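Local coordinates for protein dihydroorotase (PDB 6L0G) that catalyses, with two zinc ions, the reversible cyclisation of N-carbamoyl-L-aspartate to (S)-dihydroorotate, the third step of de novo pyrimidine biosynthesis, at residues 178-183 with 229-234; 112-117 with 138-143; 9-14 with 307-312; 215-220 with 234-239. All blocks are in the same frame, centred on the assembly; numbering follows the deposited sequence.

Contact 1. Residues 178-183 with 229-234. With ZN (zinc ion), chain F; LMR ((2S)-2-hydroxybutanedioic acid), chain G.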
loop_
_atom_site.group_PDB
_atom_site.type_symbol
_atom_site.label_atom_id
_atom_site.label_comp_id
_atom_site.label_asym_id
_atom_site.label_seq_id
_atom_site.Cartn_x
_atom_site.Cartn_y
_atom_site.Cartn_z
ATOM N N LEU A 178 20.204 -6.023 -11.628
ATOM C CA LEU A 178 19.162 -5.872 -10.619
ATOM C C LEU A 178 18.031 -5.075 -11.267
ATOM O O LEU A 178 18.092 -3.851 -11.362
ATOM C CB LEU A 178 19.730 -5.196 -9.378
ATOM C CG LEU A 178 18.835 -5.108 -8.142
ATOM C CD1 LEU A 178 18.333 -6.499 -7.734
ATOM C CD2 LEU A 178 19.586 -4.419 -7.000
ATOM N N GLU A 179 16.986 -5.769 -11.711
ATOM C CA GLU A 179 15.907 -5.110 -12.436
ATOM C C GLU A 179 15.130 -4.169 -11.515
ATOM O O GLU A 179 15.080 -4.358 -10.298
ATOM C CB GLU A 179 14.940 -6.140 -13.036
ATOM C CG GLU A 179 15.539 -7.049 -14.093
ATOM C CD GLU A 179 15.956 -6.314 -15.350
ATOM O OE1 GLU A 179 15.363 -5.247 -15.639
ATOM O OE2 GLU A 179 16.874 -6.804 -16.053
ATOM N N HIS A 180 14.518 -3.152 -12.123
ATOM C CA HIS A 180 13.632 -2.175 -11.487
ATOM C C HIS A 180 13.984 -1.922 -10.026
ATOM O O HIS A 180 13.252 -2.337 -9.116
ATOM C CB HIS A 180 12.150 -2.586 -11.642
ATOM C CG HIS A 180 11.865 -4.046 -11.418
ATOM N ND1 HIS A 180 12.430 -4.776 -10.394
ATOM C CD2 HIS A 180 11.017 -4.893 -12.052
ATOM C CE1 HIS A 180 11.971 -6.015 -10.428
ATOM N NE2 HIS A 180 11.118 -6.116 -11.430
ATOM N N CYS A 181 15.114 -1.255 -9.790
ATOM C CA CYS A 181 15.516 -0.911 -8.436
ATOM C C CYS A 181 14.567 0.121 -7.850
ATOM O O CYS A 181 14.137 1.047 -8.542
ATOM C CB CYS A 181 16.939 -0.356 -8.414
ATOM S SG CYS A 181 18.164 -1.643 -8.428
ATOM N N THR A 182 14.256 -0.033 -6.558
ATOM C CA THR A 182 13.285 0.825 -5.899
ATOM C C THR A 182 13.743 1.462 -4.595
ATOM O O THR A 182 12.987 2.259 -4.040
ATOM C CB THR A 182 12.005 0.035 -5.600
ATOM O OG1 THR A 182 12.320 -1.007 -4.674
ATOM C CG2 THR A 182 11.441 -0.540 -6.873
ATOM N N SER A 183 14.934 1.147 -4.090
ATOM C CA SER A 183 15.360 1.580 -2.764
ATOM C C SER A 183 16.713 2.270 -2.822
ATOM O O SER A 183 17.555 1.941 -3.666
ATOM C CB SER A 183 15.462 0.397 -1.795
ATOM O OG SER A 183 16.546 -0.447 -2.161
ATOM N N CYS A 229 2.609 -2.012 -8.024
ATOM C CA CYS A 229 3.477 -2.858 -8.819
ATOM C C CYS A 229 4.466 -3.511 -7.863
ATOM O O CYS A 229 4.555 -3.139 -6.690
ATOM C CB CYS A 229 4.190 -2.033 -9.905
ATOM S SG CYS A 229 5.386 -0.840 -9.218
ATOM N N LYS A 230 5.238 -4.488 -8.388
ATOM C CA LYS A 230 6.367 -5.031 -7.651
ATOM C C LYS A 230 7.682 -4.696 -8.361
ATOM O O LYS A 230 7.731 -4.721 -9.593
ATOM C CB LYS A 230 6.240 -6.553 -7.501
ATOM C CG LYS A 230 5.034 -7.011 -6.669
ATOM C CD LYS A 230 5.033 -6.360 -5.300
ATOM C CE LYS A 230 5.996 -7.089 -4.390
ATOM N NZ LYS A 230 5.405 -8.406 -3.934
ATOM N N PRO A 231 8.758 -4.344 -7.625
ATOM C CA PRO A 231 8.735 -3.994 -6.196
ATOM C C PRO A 231 7.912 -2.719 -5.965
ATOM O O PRO A 231 7.820 -1.882 -6.877
ATOM C CB PRO A 231 10.224 -3.772 -5.849
ATOM C CG PRO A 231 11.015 -4.237 -7.096
ATOM C CD PRO A 231 10.057 -4.003 -8.229
ATOM N N VAL A 232 7.278 -2.600 -4.795
ATOM C CA VAL A 232 6.411 -1.454 -4.521
ATOM C C VAL A 232 7.230 -0.168 -4.486
ATOM O O VAL A 232 8.396 -0.160 -4.076
ATOM C CB VAL A 232 5.653 -1.655 -3.197
ATOM C CG1 VAL A 232 4.834 -2.951 -3.240
ATOM C CG2 VAL A 232 6.620 -1.641 -2.018
ATOM N N ALA A 233 6.624 0.931 -4.939
ATOM C CA ALA A 233 7.238 2.240 -4.716
ATOM C C ALA A 233 7.334 2.524 -3.215
ATOM O O ALA A 233 6.413 2.221 -2.450
ATOM C CB ALA A 233 6.439 3.335 -5.424
ATOM N N LYS A 234 8.458 3.074 -2.779
ATOM C CA LYS A 234 8.792 3.134 -1.356
ATOM C C LYS A 234 8.741 4.582 -0.880
ATOM O O LYS A 234 7.748 5.257 -1.158
ATOM C CB LYS A 234 10.106 2.404 -1.127
ATOM C CG LYS A 234 9.937 0.889 -1.358
ATOM C CD LYS A 234 11.252 0.145 -1.369
ATOM C CE LYS A 234 11.012 -1.363 -1.473
ATOM N NZ LYS A 234 10.543 -1.795 -2.826
HETATM ZN ZN ZN F . 9.892 -7.823 -11.775
HETATM C C1 LMR G . 6.857 -7.695 -12.341
HETATM O O1A LMR G . 7.789 -7.268 -13.079
HETATM O O1B LMR G . 7.117 -7.840 -11.133
HETATM C C2 LMR G . 5.445 -8.041 -12.873
HETATM O O2 LMR G . 4.399 -7.205 -12.431
HETATM C C3 LMR G . 5.452 -7.808 -14.340
HETATM C C4 LMR G . 4.180 -8.492 -14.774
HETATM O O4A LMR G . 3.035 -8.132 -14.330
HETATM O O4B LMR G . 4.358 -9.404 -15.602
HETATM O O HOH W 1 10.601 3.282 -4.695
#

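Contact 2. Residues 112-117 with 138-143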
loop_
_atom_site.group_PDB
_atom_site.type_symbol
_atom_site.label_atom_id
_atom_site.label_comp_id
_atom_site.label_asym_id
_atom_site.label_seq_id
_atom_site.Cartn_x
_atom_site.Cartn_y
_atom_site.Cartn_z
ATOM N N VAL A 112 11.797 -19.371 -8.236
ATOM C CA VAL A 112 12.825 -19.986 -7.409
ATOM C C VAL A 112 12.710 -19.528 -5.961
ATOM O O VAL A 112 11.999 -18.582 -5.627
ATOM C CB VAL A 112 14.236 -19.689 -7.934
ATOM C CG1 VAL A 112 14.301 -19.888 -9.439
ATOM C CG2 VAL A 112 14.629 -18.277 -7.561
ATOM N N ASP A 113 13.434 -20.229 -5.094
ATOM C CA ASP A 113 13.666 -19.778 -3.734
ATOM C C ASP A 113 15.030 -19.110 -3.718
ATOM O O ASP A 113 16.044 -19.800 -3.895
ATOM C CB ASP A 113 13.626 -20.961 -2.765
ATOM C CG ASP A 113 14.219 -20.638 -1.407
ATOM O OD1 ASP A 113 14.130 -19.471 -0.968
ATOM O OD2 ASP A 113 14.763 -21.569 -0.773
ATOM N N PRO A 114 15.118 -17.791 -3.504
ATOM C CA PRO A 114 16.417 -17.107 -3.565
ATOM C C PRO A 114 17.270 -17.297 -2.328
ATOM O O PRO A 114 18.356 -16.710 -2.256
ATOM C CB PRO A 114 16.027 -15.637 -3.728
ATOM C CG PRO A 114 14.729 -15.535 -3.017
ATOM C CD PRO A 114 14.014 -16.844 -3.269
ATOM N N ASN A 115 16.807 -18.103 -1.371
ATOM C CA ASN A 115 17.646 -18.504 -0.253
ATOM C C ASN A 115 18.607 -19.615 -0.635
ATOM O O ASN A 115 19.626 -19.798 0.038
ATOM C CB ASN A 115 16.777 -19.006 0.902
ATOM C CG ASN A 115 16.204 -17.889 1.732
ATOM O OD1 ASN A 115 16.516 -16.715 1.528
ATOM N ND2 ASN A 115 15.341 -18.250 2.678
ATOM N N ASP A 116 18.286 -20.375 -1.685
ATOM C CA ASP A 116 19.093 -21.510 -2.119
ATOM C C ASP A 116 19.170 -21.544 -3.654
ATOM O O ASP A 116 18.449 -22.300 -4.314
ATOM C CB ASP A 116 18.564 -22.820 -1.550
ATOM C CG ASP A 116 19.511 -23.979 -1.800
ATOM O OD1 ASP A 116 20.412 -23.830 -2.656
ATOM O OD2 ASP A 116 19.366 -25.026 -1.130
ATOM N N PHE A 117 19.995 -20.668 -4.220
ATOM C CA PHE A 117 20.245 -20.615 -5.655
ATOM C C PHE A 117 21.136 -21.753 -6.145
ATOM O O PHE A 117 21.380 -21.840 -7.359
ATOM C CB PHE A 117 20.906 -19.289 -6.043
ATOM C CG PHE A 117 19.939 -18.159 -6.277
ATOM C CD1 PHE A 117 19.039 -18.198 -7.332
ATOM C CD2 PHE A 117 19.957 -17.041 -5.457
ATOM C CE1 PHE A 117 18.158 -17.150 -7.546
ATOM C CE2 PHE A 117 19.087 -15.993 -5.669
ATOM C CZ PHE A 117 18.184 -16.045 -6.716
ATOM N N GLY A 138 14.917 -8.728 -7.891
ATOM C CA GLY A 138 15.577 -8.894 -6.610
ATOM C C GLY A 138 14.745 -8.585 -5.378
ATOM O O GLY A 138 14.960 -7.555 -4.726
ATOM N N GLU A 139 13.813 -9.476 -5.041
ATOM C CA GLU A 139 13.060 -9.422 -3.792
ATOM C C GLU A 139 13.005 -10.812 -3.157
ATOM O O GLU A 139 12.708 -11.798 -3.841
ATOM C CB GLU A 139 11.620 -8.934 -4.017
ATOM C CG GLU A 139 11.465 -7.516 -4.496
ATOM C CD GLU A 139 10.014 -7.077 -4.411
ATOM O OE1 GLU A 139 9.246 -7.363 -5.346
ATOM O OE2 GLU A 139 9.635 -6.476 -3.394
ATOM N N LYS A 140 13.243 -10.883 -1.845
ATOM C CA LYS A 140 13.019 -12.134 -1.140
ATOM C C LYS A 140 11.530 -12.309 -0.846
ATOM O O LYS A 140 10.846 -11.336 -0.520
ATOM C CB LYS A 140 13.795 -12.160 0.167
ATOM C CG LYS A 140 15.291 -12.043 0.012
ATOM C CD LYS A 140 15.912 -13.396 -0.252
ATOM C CE LYS A 140 17.331 -13.462 0.281
ATOM N NZ LYS A 140 17.358 -14.012 1.662
ATOM N N PRO A 141 11.011 -13.527 -0.946
ATOM C CA PRO A 141 9.619 -13.779 -0.545
ATOM C C PRO A 141 9.392 -13.417 0.918
ATOM O O PRO A 141 10.311 -13.435 1.737
ATOM C CB PRO A 141 9.450 -15.285 -0.797
ATOM C CG PRO A 141 10.487 -15.614 -1.838
ATOM C CD PRO A 141 11.652 -14.721 -1.531
ATOM N N SER A 142 8.170 -13.001 1.226
ATOM C CA SER A 142 7.864 -12.504 2.560
ATOM C C SER A 142 7.887 -13.628 3.599
ATOM O O SER A 142 7.586 -14.791 3.316
ATOM C CB SER A 142 6.507 -11.801 2.559
ATOM O OG SER A 142 6.577 -10.589 1.818
ATOM N N VAL A 143 8.260 -13.262 4.818
ATOM C CA VAL A 143 8.362 -14.194 5.945
ATOM C C VAL A 143 7.894 -13.458 7.187
ATOM O O VAL A 143 8.448 -12.402 7.514
ATOM C CB VAL A 143 9.810 -14.700 6.162
ATOM C CG1 VAL A 143 9.834 -15.922 7.069
ATOM C CG2 VAL A 143 10.523 -15.017 4.838
#

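Contact 3. Residues 9-14 with 307-312. With ZN (zinc ion), chain E.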
loop_
_atom_site.group_PDB
_atom_site.type_symbol
_atom_site.label_atom_id
_atom_site.label_comp_id
_atom_site.label_asym_id
_atom_site.label_seq_id
_atom_site.Cartn_x
_atom_site.Cartn_y
_atom_site.Cartn_z
ATOM N N LEU A 9 18.854 5.167 -31.209
ATOM C CA LEU A 9 18.248 3.844 -31.063
ATOM C C LEU A 9 17.938 3.644 -29.583
ATOM O O LEU A 9 18.771 3.185 -28.803
ATOM C CB LEU A 9 19.178 2.761 -31.595
ATOM C CG LEU A 9 19.681 2.903 -33.035
ATOM C CD1 LEU A 9 20.834 1.944 -33.286
ATOM C CD2 LEU A 9 18.547 2.671 -34.034
ATOM N N THR A 10 16.720 4.008 -29.197
ATOM C CA THR A 10 16.299 3.933 -27.804
ATOM C C THR A 10 16.155 2.478 -27.362
ATOM O O THR A 10 15.780 1.607 -28.149
ATOM C CB THR A 10 14.974 4.661 -27.634
ATOM O OG1 THR A 10 14.064 4.206 -28.637
ATOM C CG2 THR A 10 15.174 6.162 -27.783
ATOM N N CYS A 11 16.398 2.239 -26.065
ATOM C CA CYS A 11 16.352 0.911 -25.452
ATOM C C CYS A 11 15.406 0.909 -24.259
ATOM O O CYS A 11 15.566 1.731 -23.352
ATOM C CB CYS A 11 17.738 0.516 -24.908
ATOM S SG CYS A 11 18.851 -0.170 -26.024
ATOM N N ASP A 12 14.502 -0.067 -24.211
ATOM C CA ASP A 12 13.708 -0.400 -23.019
ATOM C C ASP A 12 14.082 -1.840 -22.652
ATOM O O ASP A 12 13.635 -2.794 -23.291
ATOM C CB ASP A 12 12.208 -0.231 -23.278
ATOM C CG ASP A 12 11.346 -0.586 -22.069
ATOM O OD1 ASP A 12 11.894 -1.035 -21.050
ATOM O OD2 ASP A 12 10.106 -0.441 -22.165
ATOM N N MET A 13 14.917 -2.010 -21.638
ATOM C CA MET A 13 15.431 -3.329 -21.297
ATOM C C MET A 13 14.573 -4.083 -20.274
ATOM O O MET A 13 15.106 -4.929 -19.546
ATOM C CB MET A 13 16.880 -3.205 -20.831
ATOM C CG MET A 13 17.805 -2.667 -21.945
ATOM S SD MET A 13 17.689 -3.583 -23.520
ATOM C CE MET A 13 16.538 -2.676 -24.526
ATOM N N HIS A 14 13.258 -3.835 -20.220
ATOM C CA HIS A 14 12.374 -4.617 -19.337
ATOM C C HIS A 14 10.925 -4.446 -19.819
ATOM O O HIS A 14 10.243 -3.514 -19.401
ATOM C CB HIS A 14 12.551 -4.183 -17.887
ATOM C CG HIS A 14 12.029 -5.170 -16.874
ATOM N ND1 HIS A 14 12.751 -5.553 -15.765
ATOM C CD2 HIS A 14 10.843 -5.824 -16.789
ATOM C CE1 HIS A 14 12.042 -6.411 -15.049
ATOM N NE2 HIS A 14 10.877 -6.586 -15.643
ATOM N N PHE A 307 23.608 3.417 -22.642
ATOM C CA PHE A 307 24.062 2.471 -21.624
ATOM C C PHE A 307 23.443 1.087 -21.812
ATOM O O PHE A 307 24.123 0.072 -21.625
ATOM C CB PHE A 307 23.762 3.028 -20.234
ATOM C CG PHE A 307 24.461 4.328 -19.944
ATOM C CD1 PHE A 307 25.708 4.594 -20.491
ATOM C CD2 PHE A 307 23.875 5.286 -19.134
ATOM C CE1 PHE A 307 26.365 5.795 -20.225
ATOM C CE2 PHE A 307 24.515 6.486 -18.870
ATOM C CZ PHE A 307 25.765 6.742 -19.417
ATOM N N GLY A 308 22.169 1.019 -22.213
ATOM C CA GLY A 308 21.552 -0.276 -22.467
ATOM C C GLY A 308 22.123 -0.973 -23.687
ATOM O O GLY A 308 22.365 -2.189 -23.669
ATOM N N ILE A 309 22.332 -0.219 -24.772
ATOM C CA ILE A 309 22.994 -0.779 -25.948
ATOM C C ILE A 309 24.366 -1.324 -25.569
ATOM O O ILE A 309 24.701 -2.474 -25.870
ATOM C CB ILE A 309 23.088 0.280 -27.061
ATOM C CG1 ILE A 309 21.786 0.314 -27.859
ATOM C CG2 ILE A 309 24.272 -0.005 -27.985
ATOM C CD1 ILE A 309 21.543 1.595 -28.587
ATOM N N SER A 310 25.164 -0.515 -24.869
ATOM C CA SER A 310 26.514 -0.922 -24.497
ATOM C C SER A 310 26.506 -2.182 -23.630
ATOM O O SER A 310 27.227 -3.146 -23.912
ATOM C CB SER A 310 27.220 0.243 -23.788
ATOM O OG SER A 310 28.454 -0.165 -23.219
ATOM N N PHE A 311 25.674 -2.207 -22.580
ATOM C CA PHE A 311 25.693 -3.328 -21.639
ATOM C C PHE A 311 25.216 -4.616 -22.293
ATOM O O PHE A 311 25.743 -5.695 -22.006
ATOM C CB PHE A 311 24.834 -3.007 -20.416
ATOM C CG PHE A 311 24.880 -4.057 -19.341
ATOM C CD1 PHE A 311 25.847 -4.012 -18.350
ATOM C CD2 PHE A 311 23.937 -5.073 -19.303
ATOM C CE1 PHE A 311 25.888 -4.973 -17.344
ATOM C CE2 PHE A 311 23.965 -6.032 -18.309
ATOM C CZ PHE A 311 24.942 -5.986 -17.324
ATOM N N TYR A 312 24.176 -4.543 -23.117
ATOM C CA TYR A 312 23.702 -5.748 -23.775
ATOM C C TYR A 312 24.512 -6.046 -25.040
ATOM O O TYR A 312 24.268 -7.067 -25.693
ATOM C CB TYR A 312 22.211 -5.618 -24.095
ATOM C CG TYR A 312 21.271 -6.086 -22.990
ATOM C CD1 TYR A 312 20.888 -5.234 -21.956
ATOM C CD2 TYR A 312 20.751 -7.374 -22.996
ATOM C CE1 TYR A 312 20.007 -5.675 -20.938
ATOM C CE2 TYR A 312 19.880 -7.819 -22.004
ATOM C CZ TYR A 312 19.510 -6.970 -20.978
ATOM O OH TYR A 312 18.645 -7.435 -19.997
HETATM ZN ZN ZN E . 8.878 -7.111 -15.113
HETATM O O HOH W 2 17.446 -5.311 -18.559
#

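Contact 4. Residues 215-220 with 234-239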
loop_
_atom_site.group_PDB
_atom_site.type_symbol
_atom_site.label_atom_id
_atom_site.label_comp_id
_atom_site.label_asym_id
_atom_site.label_seq_id
_atom_site.Cartn_x
_atom_site.Cartn_y
_atom_site.Cartn_z
ATOM N N PHE A 215 8.510 8.623 -10.363
ATOM C CA PHE A 215 7.385 9.471 -9.970
ATOM C C PHE A 215 6.716 9.027 -8.675
ATOM O O PHE A 215 6.279 9.866 -7.892
ATOM C CB PHE A 215 6.289 9.468 -11.042
ATOM C CG PHE A 215 6.644 10.153 -12.341
ATOM C CD1 PHE A 215 7.424 9.512 -13.300
ATOM C CD2 PHE A 215 6.112 11.400 -12.646
ATOM C CE1 PHE A 215 7.705 10.114 -14.510
ATOM C CE2 PHE A 215 6.394 12.008 -13.860
ATOM C CZ PHE A 215 7.196 11.361 -14.794
ATOM N N LEU A 216 6.584 7.721 -8.454
ATOM C CA LEU A 216 5.688 7.180 -7.435
ATOM C C LEU A 216 6.364 7.040 -6.080
ATOM O O LEU A 216 7.579 6.838 -5.993
ATOM C CB LEU A 216 5.162 5.807 -7.858
ATOM C CG LEU A 216 4.225 5.698 -9.060
ATOM C CD1 LEU A 216 3.834 4.240 -9.289
ATOM C CD2 LEU A 216 2.989 6.579 -8.892
ATOM N N THR A 217 5.555 7.172 -5.018
ATOM C CA THR A 217 5.890 6.719 -3.669
ATOM C C THR A 217 4.727 5.894 -3.135
ATOM O O THR A 217 3.659 5.811 -3.743
ATOM C CB THR A 217 6.172 7.848 -2.663
ATOM O OG1 THR A 217 4.963 8.569 -2.415
ATOM C CG2 THR A 217 7.266 8.790 -3.139
ATOM N N ILE A 218 4.938 5.289 -1.965
ATOM C CA ILE A 218 3.898 4.462 -1.353
ATOM C C ILE A 218 2.567 5.213 -1.277
ATOM O O ILE A 218 1.495 4.619 -1.447
ATOM C CB ILE A 218 4.358 3.977 0.033
ATOM C CG1 ILE A 218 3.267 3.140 0.711
ATOM C CG2 ILE A 218 4.750 5.157 0.923
ATOM C CD1 ILE A 218 3.767 2.377 1.908
ATOM N N ASP A 219 2.612 6.533 -1.051
ATOM C CA ASP A 219 1.373 7.310 -0.983
ATOM C C ASP A 219 0.558 7.204 -2.265
ATOM O O ASP A 219 -0.669 7.303 -2.225
ATOM C CB ASP A 219 1.688 8.774 -0.708
ATOM C CG ASP A 219 1.980 9.040 0.740
ATOM O OD1 ASP A 219 1.717 10.166 1.195
ATOM O OD2 ASP A 219 2.471 8.125 1.426
ATOM N N ASP A 220 1.214 7.017 -3.408
ATOM C CA ASP A 220 0.508 6.978 -4.684
ATOM C C ASP A 220 -0.196 5.652 -4.967
ATOM O O ASP A 220 -1.132 5.636 -5.772
ATOM C CB ASP A 220 1.482 7.312 -5.812
ATOM C CG ASP A 220 2.108 8.695 -5.643
ATOM O OD1 ASP A 220 1.335 9.644 -5.474
ATOM O OD2 ASP A 220 3.357 8.837 -5.662
ATOM N N LYS A 234 8.458 3.074 -2.779
ATOM C CA LYS A 234 8.792 3.134 -1.356
ATOM C C LYS A 234 8.741 4.582 -0.880
ATOM O O LYS A 234 7.748 5.257 -1.158
ATOM C CB LYS A 234 10.106 2.404 -1.127
ATOM C CG LYS A 234 9.937 0.889 -1.358
ATOM C CD LYS A 234 11.252 0.145 -1.369
ATOM C CE LYS A 234 11.012 -1.363 -1.473
ATOM N NZ LYS A 234 10.543 -1.795 -2.826
ATOM N N LEU A 235 9.711 5.067 -0.151
ATOM C CA LEU A 235 9.571 6.349 0.521
ATOM C C LEU A 235 10.154 7.480 -0.323
ATOM O O LEU A 235 10.925 7.233 -1.262
ATOM C CB LEU A 235 10.255 6.288 1.880
ATOM C CG LEU A 235 9.868 5.070 2.712
ATOM C CD1 LEU A 235 10.652 5.053 4.026
ATOM C CD2 LEU A 235 8.369 5.054 2.984
ATOM N N PRO A 236 9.777 8.739 -0.028
ATOM C CA PRO A 236 10.397 9.883 -0.729
ATOM C C PRO A 236 11.918 9.830 -0.756
ATOM O O PRO A 236 12.524 10.217 -1.759
ATOM C CB PRO A 236 9.870 11.085 0.065
ATOM C CG PRO A 236 8.541 10.644 0.557
ATOM C CD PRO A 236 8.690 9.176 0.871
ATOM N N ASN A 237 12.547 9.355 0.323
ATOM C CA ASN A 237 14.000 9.175 0.359
ATOM C C ASN A 237 14.474 8.191 -0.706
ATOM O O ASN A 237 15.590 8.325 -1.224
ATOM C CB ASN A 237 14.413 8.681 1.752
ATOM C CG ASN A 237 15.900 8.314 1.849
ATOM O OD1 ASN A 237 16.769 9.189 1.925
ATOM N ND2 ASN A 237 16.193 7.012 1.864
ATOM N N ASP A 238 13.674 7.169 -0.998
ATOM C CA ASP A 238 14.034 6.206 -2.033
ATOM C C ASP A 238 13.868 6.793 -3.426
ATOM O O ASP A 238 14.793 6.741 -4.247
ATOM C CB ASP A 238 13.197 4.949 -1.868
ATOM C CG ASP A 238 13.450 4.275 -0.550
ATOM O OD1 ASP A 238 14.597 3.848 -0.326
ATOM O OD2 ASP A 238 12.514 4.167 0.261
ATOM N N LYS A 239 12.695 7.360 -3.708
ATOM C CA LYS A 239 12.464 8.007 -4.993
ATOM C C LYS A 239 13.555 9.027 -5.305
ATOM O O LYS A 239 13.903 9.239 -6.474
ATOM C CB LYS A 239 11.085 8.658 -5.016
ATOM C CG LYS A 239 10.790 9.353 -6.329
ATOM C CD LYS A 239 9.348 9.795 -6.426
ATOM C CE LYS A 239 9.150 11.175 -5.836
ATOM N NZ LYS A 239 8.329 11.989 -6.775
#

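Contact 1. Residues 178-183 with 229-234
K234 NZ is gripped from two sides of the contact: it donates to T182 OG1 at 2.7 Å and, within its own loop, to V232 O at 3.0 Å, the latter in the carbonyl plane on a lone pair. The lysine chain runs extended until its last torsion, where a bend (chi4 72°) turns the ammonium back to V232 O beside the threonine hydroxyl. E157 also hydrogen-bonds T182 OG1, putting an acidic partner on the hydroxyl that the amine contacts. The other branch, T182 CG2, packs on P231 CB at 3.6 Å. The same proline, which follows a cis peptide bond, lays CD over one face of the H180 imidazole, 3.5 Å from the ring centroid and 21° off its normal: a CH-pi contact. E179 CB covers the opposite face, so the ring sits between two aliphatic groups. H180 NE2 binds a zinc ion at 2.1 Å; the same zinc ion takes malate O1A at 2.5 Å, and H137 is a further ligand. A water completes the join, donating to T182 O and accepting from K234 N. Layered between E179 CB and P231 CD, the imidazole probably has little room to tilt, while the buried ammonium, sharing T182 OG1 with E157, probably keeps its positive charge and ties the proline-bearing loop to the zinc-binding one.

Contact 2. Residues 112-117 with 138-143
K140 bends at its second torsion (chi2 -85°) and again at its last, carrying NZ to N115, whose CG lies beside its own backbone N (chi1 -81°) with the amide oxygen turned to the lysine. NZ donates to N115 OD1 at 2.8 Å, with a C=O...N angle of 168°, nearly in line with the carbonyl; the two side chains cross at about a right angle. Beside this bond, the P114 and P141 rings reach toward each other, CG of P114 3.5 Å from CD of P141. P114 CG also touches K140 CD at 3.7 Å, the lysine sliding past the ring in the opposite direction, so its aliphatic part packs while its ammonium bonds. N115 is itself held by its backbone: N115 N donates to D113 OD1 at 3.0 Å, from above the carboxylate plane, which makes an Asx turn. D116 N to D113 O closes a type I beta turn over the same residues, and the F117 ring places one face against P114 CA. From the other segment, E139 points away from the turn and hydrogen-bonds H137, a ligand of the zinc ion that H180 binds. S142 OG hydrogen-bonds D219 of the second subunit. The arrangement is an Asx turn superposed on a type I beta turn, docked on the loop that leaves strand 133-136 at the zinc-bearing end of the TIM-barrel-like amidohydrolase fold.

Contact 3. Residues 9-14 with 307-312
Strand 5-15 of the amidohydrolase barrel, which carries the zinc ligand H14 near its C-terminal end, with H16 just beyond, is backed by helix 300-312. The axes of strand 11-14 and helix 307-312 come within 8.5 Å at an angle of 58°. Closest approach of the backbones is at G308, beside C11 and M13, where the lack of a side chain lets the strand come near. C11 SG, placed beside its own backbone N (chi1 -84°), packs on I309 CG1 at 3.5 Å, and I309 CD1 reaches L9, 3.2 Å from its O and 4.0 Å from its CB. At the other end M13, bent at chi2 and chi3, sets SD over the face of the Y312 ring, 4.3 Å from the centroid and 25° off the normal, a Met-aromatic contact; its CG meets Y312 CE1 at 3.9 Å. A water joins strand backbone to helix side chain, donating to M13 O and accepting from Y312 OH, which also hydrogen-bonds N135. H14 turns away from the helix and binds a zinc ion through NE2 at 2.1 Å, alongside H16 and D258, while E179 OE1 hydrogen-bonds its ND1. Two residues before H14, D12 OD1 accepts H14 N, an Asx turn. An outer helix packed on a strand that presents metal-binding histidines at and just past its C-terminal end is the layout of the TIM-barrel metallo-dependent hydrolases.

Contact 4. Residues 215-220 with 234-239
I218 N donates to K234 O at 2.9 Å, with an N-H...O angle of 159° and in the carbonyl plane, the one backbone bond between two helix starts. The first start is capped by T217, which forms a capping box with D220: T217 N gives to D220 OD2 at 2.8 Å, and T217 OG1 takes a weak bond from D219 N. At the second, L235 holds the N-cap position before helix 236-246, and its N donates to the anti lone pair of D238 OD2 at 3.0 Å. T217 OG1 occupies the position between backbone N and carbonyl carbon (chi1 68°), which leaves CG2 to face the second segment, 4.0 Å from both P236 N and K239 CD; T217 CB lies 3.4 Å from K234 O. I218 and L235 run side by side, pointing the same way, with I218 CG2 and L235 CD2 at 4.2 Å. Around this edge stands the second subunit: H144 of that chain bonds T217 OG1, V153 N of that chain bonds D219, and its L154, H152 and P150 pack on I218, L235 and P236, so the two helix starts belong to the dimer interface. On the flank, K239 passes its aliphatic chain alongside L216 O and bends at chi3, after which NZ reaches F215 O at 3.2 Å from above the carbonyl plane, 49° out of it.

Contact 3 joins strand 5-15 of the six-stranded sheet to helix 300-312 and encloses the other three along the chain. Contacts 2 and 1 follow neighbouring strands 133-136 and 175-178 of the four-stranded parallel sheet; contacts 1 and 4 interleave, sharing K234, their centres about 10 Å apart. Contact 2, centred about 15 Å from contact 1, meets it at E139. Contact 3, centred about 19 Å from contact 1, touches it where E179 OE1 meets H14 ND1 at 2.6 Å, a probable hydrogen bond tying a ligand of one zinc ion to the sequence neighbour of H180, a ligand of the other. Contacts 2 and 4 reach the second subunit, which places the dimer interface within a few contacts of the metal centre.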